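Local coordinates for protein platelet aggregation factor Sm-hPAF (Streptococcus mitis, PDB 4GWI) that binds fucosylated Lewis glycans through an F-type lectin domain, one part of a toxin that probably forms pores in cholesterol-containing host membranes, at residues 36-40 with 41-45; 129-132 with 133-136. The protein carries 2 engineered substitutions. One frame throughout, in Å; residues are numbered along the deposited sequence.

Interaction 1 of 2, residues 36-40 with 41-45; sequences NVDSD and YGHHS. With CA (calcium ion), chain F; MG (magnesium ion), chain C.
Y41, G42 and H43 fold back over D40 in a loop of the F-type lectin fold that supplies Y41 and G42 to the glycan pocket and N36 and S45 to the calcium site. Y41 points its CB bond away from 36-40; its hydroxyl bonds to the backbone O of H25, its ring meets that of H48, and a fucose touches it. G42, which also touches a fucose, donates its backbone N to D40 OD2 at 2.9 Å, on the anti side of the carboxylate. The N of H43 bonds to D40 O (2.9 Å), while its ring meets two aspartates in different ways. D40 CB sits over one face, 3.8 Å from the ring centroid, as a CH-pi contact, whereas the D38 carboxylate stands almost perpendicular to the ring (86°) at its edge. ND1 donates to the syn side of D38 OD1 at 2.7 Å, and D38 OD2 accepts from D40 N in an Asx turn. With ND1 so fixed, NE2 binds magnesium at 2.2 Å, five waters completing its shell; one of them also donates to D40 OD1. Finally S45, with OG anti to its backbone N (chi1 -163°), gives both OG (2.4 Å) and O to calcium alongside N36 O; R31, D34, A139 and E140 supply the other ligands. S45 N donates to a water that in turn donates to D38 O and D40 O.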
ATOM      1  N   ASN A  36      -6.083  10.847   3.528  1.00 17.93           N
ATOM      2  CA  ASN A  36      -6.452  10.811   4.943  1.00 17.05           C
ATOM      3  C   ASN A  36      -5.862   9.594   5.578  1.00 17.77           C
ATOM      4  O   ASN A  36      -6.281   8.422   5.209  1.00 17.72           O
ATOM      5  CB  ASN A  36      -7.997  10.760   4.987  1.00 17.69           C
ATOM      6  CG  ASN A  36      -8.513  10.850   6.429  1.00 17.56           C
ATOM      7  OD1 ASN A  36      -7.759  10.732   7.385  1.00 18.43           O
ATOM      8  ND2 ASN A  36      -9.873  10.994   6.525  1.00 20.32           N
ATOM      9  N   VAL A  37      -4.898   9.739   6.475  1.00 17.00           N
ATOM     10  CA  VAL A  37      -4.247   8.599   7.134  1.00 16.35           C
ATOM     11  C   VAL A  37      -4.978   8.042   8.375  1.00 17.38           C
ATOM     12  O   VAL A  37      -4.473   7.158   9.038  1.00 19.54           O
ATOM     13  CB  VAL A  37      -2.780   8.884   7.495  1.00 17.56           C
ATOM     14  CG1 VAL A  37      -2.027   9.325   6.233  1.00 20.12           C
ATOM     15  CG2 VAL A  37      -2.700  10.018   8.620  1.00 18.89           C
ATOM     16  N   ASP A  38      -6.143   8.651   8.690  1.00 17.92           N
ATOM     17  CA  ASP A  38      -6.925   8.156   9.866  1.00 19.29           C
ATOM     18  C   ASP A  38      -7.112   6.659   9.821  1.00 18.23           C
ATOM     19  O   ASP A  38      -7.669   6.149   8.841  1.00 18.89           O
ATOM     20  CB  ASP A  38      -8.302   8.883   9.882  1.00 19.44           C
ATOM     21  CG  ASP A  38      -9.046   8.664  11.177  1.00 20.04           C
ATOM     22  OD1 ASP A  38      -9.851   9.596  11.526  1.00 22.78           O
ATOM     23  OD2 ASP A  38      -8.932   7.625  11.823  1.00 21.97           O
ATOM     24  N   SER A  39      -6.597   5.978  10.856  1.00 19.64           N
ATOM     25  CA  SER A  39      -6.548   4.543  10.830  1.00 17.29           C
ATOM     26  C   SER A  39      -7.723   3.787  11.431  1.00 17.41           C
ATOM     27  O   SER A  39      -7.737   2.549  11.512  1.00 20.03           O
ATOM     28  CB  SER A  39      -5.232   4.103  11.447  1.00 21.08           C
ATOM     29  OG  SER A  39      -5.295   4.383  12.862  1.00 23.09           O
ATOM     30  N   ASP A  40      -8.737   4.565  11.847  1.00 17.82           N
ATOM     31  CA  ASP A  40      -9.896   3.923  12.479  1.00 18.96           C
ATOM     32  C   ASP A  40     -10.888   3.578  11.383  1.00 16.82           C
ATOM     33  O   ASP A  40     -11.406   4.437  10.671  1.00 18.25           O
ATOM     34  CB  ASP A  40     -10.555   4.960  13.437  1.00 20.40           C
ATOM     35  CG  ASP A  40     -11.719   4.359  14.251  1.00 25.00           C
ATOM     36  OD1 ASP A  40     -11.829   4.777  15.509  1.00 23.50           O
ATOM     37  OD2 ASP A  40     -12.474   3.563  13.752  1.00 23.61           O
ATOM     38  N   TYR A  41     -11.171   2.260  11.254  1.00 18.13           N
ATOM     39  CA  TYR A  41     -12.046   1.792  10.150  1.00 17.47           C
ATOM     40  C   TYR A  41     -13.393   2.518  10.119  1.00 19.18           C
ATOM     41  O   TYR A  41     -13.979   2.757   9.108  1.00 18.64           O
ATOM     42  CB  TYR A  41     -12.282   0.249  10.292  1.00 17.62           C
ATOM     43  CG  TYR A  41     -12.846  -0.284   8.996  1.00 17.09           C
ATOM     44  CD1 TYR A  41     -14.180  -0.458   8.767  1.00 18.48           C
ATOM     45  CD2 TYR A  41     -11.964  -0.562   7.963  1.00 18.23           C
ATOM     46  CE1 TYR A  41     -14.691  -0.897   7.516  1.00 18.06           C
ATOM     47  CE2 TYR A  41     -12.409  -0.951   6.696  1.00 17.94           C
ATOM     48  CZ  TYR A  41     -13.757  -1.114   6.466  1.00 18.63           C
ATOM     49  OH  TYR A  41     -14.227  -1.500   5.239  1.00 19.15           O
ATOM     50  N   GLY A  42     -13.872   2.856  11.343  1.00 18.70           N
ATOM     51  CA  GLY A  42     -15.206   3.517  11.455  1.00 20.46           C
ATOM     52  C   GLY A  42     -15.234   4.947  10.918  1.00 19.48           C
ATOM     53  O   GLY A  42     -16.351   5.534  10.758  1.00 22.15           O
ATOM     54  N   HIS A  43     -14.053   5.543  10.642  1.00 19.24           N
ATOM     55  CA  HIS A  43     -13.964   6.851  10.037  1.00 18.50           C
ATOM     56  C   HIS A  43     -13.857   6.848   8.487  1.00 17.87           C
ATOM     57  O   HIS A  43     -13.728   7.889   7.833  1.00 18.72           O
ATOM     58  CB  HIS A  43     -12.805   7.615  10.650  1.00 18.45           C
ATOM     59  CG  HIS A  43     -12.926   7.782  12.143  1.00 19.93           C
ATOM     60  ND1 HIS A  43     -11.901   8.315  12.837  1.00 19.63           N
ATOM     61  CD2 HIS A  43     -13.956   7.538  13.029  1.00 21.56           C
ATOM     62  CE1 HIS A  43     -12.225   8.326  14.195  1.00 20.06           C
ATOM     63  NE2 HIS A  43     -13.501   7.880  14.295  1.00 19.95           N
ATOM     64  N   HIS A  44     -13.975   5.590   7.932  1.00 17.42           N
ATOM     65  CA  HIS A  44     -14.217   5.415   6.476  1.00 18.15           C
ATOM     66  C   HIS A  44     -13.026   5.670   5.571  1.00 17.03           C
ATOM     67  O   HIS A  44     -13.260   5.901   4.383  1.00 18.82           O
ATOM     68  CB  HIS A  44     -15.425   6.259   5.966  1.00 19.68           C
ATOM     69  CG  HIS A  44     -16.675   6.046   6.776  1.00 21.64           C
ATOM     70  ND1 HIS A  44     -17.198   4.838   6.952  1.00 24.72           N
ATOM     71  CD2 HIS A  44     -17.531   6.969   7.397  1.00 29.27           C
ATOM     72  CE1 HIS A  44     -18.370   4.950   7.668  1.00 29.95           C
ATOM     73  NE2 HIS A  44     -18.571   6.242   7.934  1.00 27.49           N
ATOM     74  N   SER A  45     -11.816   5.686   6.109  1.00 16.75           N
ATOM     75  CA  SER A  45     -10.663   6.008   5.232  1.00 17.03           C
ATOM     76  C   SER A  45      -9.697   4.806   5.199  1.00 16.64           C
ATOM     77  O   SER A  45      -8.515   4.997   4.851  1.00 17.06           O
ATOM     78  CB  SER A  45      -9.956   7.308   5.718  1.00 18.32           C
ATOM     79  OG  SER A  45      -9.125   7.788   4.605  1.00 17.62           O
TER
HETATM   80 CA    CA F 204      -7.131   6.857   3.767  1.00 17.05          CA
HETATM   81 MG    MG C 201     -14.702   7.866  16.099  0.80 19.96          MG
HETATM   82  O   HOH W   1     -12.748  10.458   7.811  1.00 29.41           O
HETATM   83  O   HOH W   2     -10.477   5.969   8.566  1.00 19.15           O
HETATM   84  O   HOH W   3     -13.867   6.106  16.715  1.00 23.49           O
HETATM   85  O   HOH W   4     -15.553   9.745  15.613  1.00 25.60           O
HETATM   86  O   HOH W   5     -16.185   6.913  15.174  1.00 27.00           O
HETATM   87  O   HOH W   6     -13.190   8.892  17.088  1.00 24.48           O
HETATM   88  O   HOH W   7     -15.806   7.900  17.895  1.00 26.29           O

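Interaction 2 of 2, residues 129-132 with 133-136; sequences LKTK and NTPL
L129 reaches across the mouth of the loop with one branch, CD1, which overlaps the CB of L136 at 3.9 Å and lies as close to T134 CG2. The same methyl approaches P135 O at 3.6 Å, and the other branch, CD2, meets L136 CD1, so both L129 methyls touch L136 as the two side chains cross at a slant. Further out, the apolar contact gives way to a polar one. T134 OG1 donates to K132 O at 2.8 Å, arriving from above the carbonyl plane, 46° out of it, and so spans the turn through N133. N133 takes a left-handed backbone (phi 49°) at this turn, and its N is held by D53 OD1. With chi1 at -59°, T134 places OG1 beside its own backbone N, where it faces K132 O, and leaves CG2 against L129 CD1. T131 OG1 lies 3.4 Å from T134 CB. Neighbouring loops hold the second half of the loop: T134 and L136 make backbone hydrogen bonds with E52 and T49, while P135 rests on H48 of the glycan pocket, its side chain about 6 Å from that of a bound fucose. The two halves run nearly opposite ways, making a reversal that carries the chain from strand 124-129 of one sheet to strand 138-145 of the other in the F-type lectin beta-sandwich, next to its sugar-binding site.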
ATOM      1  N   LEU A 129      -0.405  -9.520   0.387  1.00 18.11           N
ATOM      2  CA  LEU A 129      -0.279 -10.413   1.559  1.00 20.50           C
ATOM      3  C   LEU A 129       0.122 -11.805   1.088  1.00 22.54           C
ATOM      4  O   LEU A 129      -0.265 -12.190   0.019  1.00 23.89           O
ATOM      5  CB  LEU A 129      -1.565 -10.524   2.364  1.00 21.20           C
ATOM      6  CG  LEU A 129      -2.045  -9.253   3.049  1.00 21.16           C
ATOM      7  CD1 LEU A 129      -3.284  -9.548   3.917  1.00 20.72           C
ATOM      8  CD2 LEU A 129      -0.941  -8.536   3.824  1.00 22.07           C
ATOM      9  N   LYS A 130       0.919 -12.489   1.947  1.00 22.94           N
ATOM     10  CA  LYS A 130       1.349 -13.857   1.563  1.00 25.01           C
ATOM     11  C   LYS A 130       0.657 -14.896   2.434  1.00 32.46           C
ATOM     12  O   LYS A 130       0.980 -16.097   2.351  1.00 33.14           O
ATOM     13  CB  LYS A 130       2.864 -13.978   1.667  1.00 25.46           C
ATOM     14  CG  LYS A 130       3.441 -13.151   0.479  1.00 27.56           C
ATOM     15  CD  LYS A 130       4.918 -12.867   0.707  1.00 38.86           C
ATOM     16  CE  LYS A 130       5.708 -14.101   1.104  1.00 59.55           C
ATOM     17  NZ  LYS A 130       6.102 -14.918  -0.086  1.00 63.89           N
ATOM     18  N   THR A 131      -0.305 -14.488   3.235  1.00 27.21           N
ATOM     19  CA  THR A 131      -0.978 -15.351   4.211  1.00 29.99           C
ATOM     20  C   THR A 131      -2.362 -15.829   3.698  1.00 31.17           C
ATOM     21  O   THR A 131      -2.985 -15.289   2.754  1.00 30.23           O
ATOM     22  CB  THR A 131      -1.176 -14.578   5.496  1.00 29.61           C
ATOM     23  OG1 THR A 131      -1.918 -13.347   5.099  1.00 32.66           O
ATOM     24  CG2 THR A 131       0.180 -14.281   6.194  1.00 32.03           C
ATOM     25  N   LYS A 132      -2.818 -16.975   4.230  1.00 28.80           N
ATOM     26  CA  LYS A 132      -4.092 -17.503   3.883  1.00 29.16           C
ATOM     27  C   LYS A 132      -5.172 -16.857   4.693  1.00 23.63           C
ATOM     28  O   LYS A 132      -4.944 -16.476   5.840  1.00 28.18           O
ATOM     29  CB  LYS A 132      -4.100 -19.049   4.197  1.00 34.36           C
ATOM     30  CG  LYS A 132      -3.246 -19.817   3.213  1.00 42.12           C
ATOM     31  CD  LYS A 132      -3.005 -21.236   3.756  1.00 54.73           C
ATOM     32  CE  LYS A 132      -2.065 -22.013   2.840  1.00 63.22           C
ATOM     33  NZ  LYS A 132      -2.381 -21.690   1.413  1.00 74.84           N
ATOM     34  N   ASN A 133      -6.327 -16.738   4.013  1.00 26.61           N
ATOM     35  CA  ASN A 133      -7.588 -16.382   4.641  1.00 27.70           C
ATOM     36  C   ASN A 133      -7.492 -15.166   5.550  1.00 25.46           C
ATOM     37  O   ASN A 133      -7.897 -15.138   6.699  1.00 28.86           O
ATOM     38  CB  ASN A 133      -8.078 -17.654   5.436  1.00 31.89           C
ATOM     39  CG  ASN A 133      -9.456 -17.457   5.993  1.00 34.71           C
ATOM     40  OD1 ASN A 133      -9.691 -17.668   7.204  1.00 43.82           O
ATOM     41  ND2 ASN A 133     -10.355 -16.957   5.147  1.00 40.05           N
ATOM     42  N   THR A 134      -6.868 -14.086   4.979  1.00 24.98           N
ATOM     43  CA  THR A 134      -6.592 -12.847   5.745  1.00 22.98           C
ATOM     44  C   THR A 134      -6.985 -11.642   4.820  1.00 21.39           C
ATOM     45  O   THR A 134      -6.696 -11.660   3.660  1.00 23.86           O
ATOM     46  CB  THR A 134      -5.098 -12.686   6.107  1.00 25.58           C
ATOM     47  OG1 THR A 134      -4.725 -13.867   6.901  1.00 31.35           O
ATOM     48  CG2 THR A 134      -4.800 -11.473   6.971  1.00 26.03           C
ATOM     49  N   PRO A 135      -7.682 -10.673   5.382  1.00 20.25           N
ATOM     50  CA  PRO A 135      -8.043  -9.478   4.539  1.00 18.51           C
ATOM     51  C   PRO A 135      -6.933  -8.456   4.632  1.00 18.70           C
ATOM     52  O   PRO A 135      -6.235  -8.356   5.630  1.00 20.08           O
ATOM     53  CB  PRO A 135      -9.307  -8.889   5.210  1.00 19.36           C
ATOM     54  CG  PRO A 135      -9.244  -9.379   6.641  1.00 23.96           C
ATOM     55  CD  PRO A 135      -8.288 -10.570   6.736  1.00 21.94           C
ATOM     56  N   LEU A 136      -6.782  -7.709   3.522  1.00 17.50           N
ATOM     57  CA  LEU A 136      -5.798  -6.590   3.498  1.00 17.53           C
ATOM     58  C   LEU A 136      -6.614  -5.284   3.748  1.00 17.05           C
ATOM     59  O   LEU A 136      -7.530  -4.960   3.003  1.00 17.48           O
ATOM     60  CB  LEU A 136      -5.075  -6.590   2.140  1.00 17.83           C
ATOM     61  CG  LEU A 136      -4.141  -5.356   1.925  1.00 17.12           C
ATOM     62  CD1 LEU A 136      -3.039  -5.300   2.995  1.00 19.14           C
ATOM     63  CD2 LEU A 136      -3.576  -5.537   0.472  1.00 17.83           C
TER

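Overall arrangement
Both contacts are partly buried loop segments near the glycan pocket, with centres about 20 Å apart and nearest atoms about 7 Å apart, so they do not touch. Interaction 1 lies between strands 17-20 and 56-61 and is built mainly from charged and polar groups, metals and ordered waters; of its residues only Y41 and S45 are buried. Interaction 2, between strands 124-129 and 138-145, buries L129, P135 and L136 and combines leucine packing at its base with a single hydroxyl-to-carbonyl bond near its exposed tip. H48 borders both. Strand 138-145, into which interaction 2 leads, carries A139 and E140, ligands of the same calcium that N36 and S45 hold.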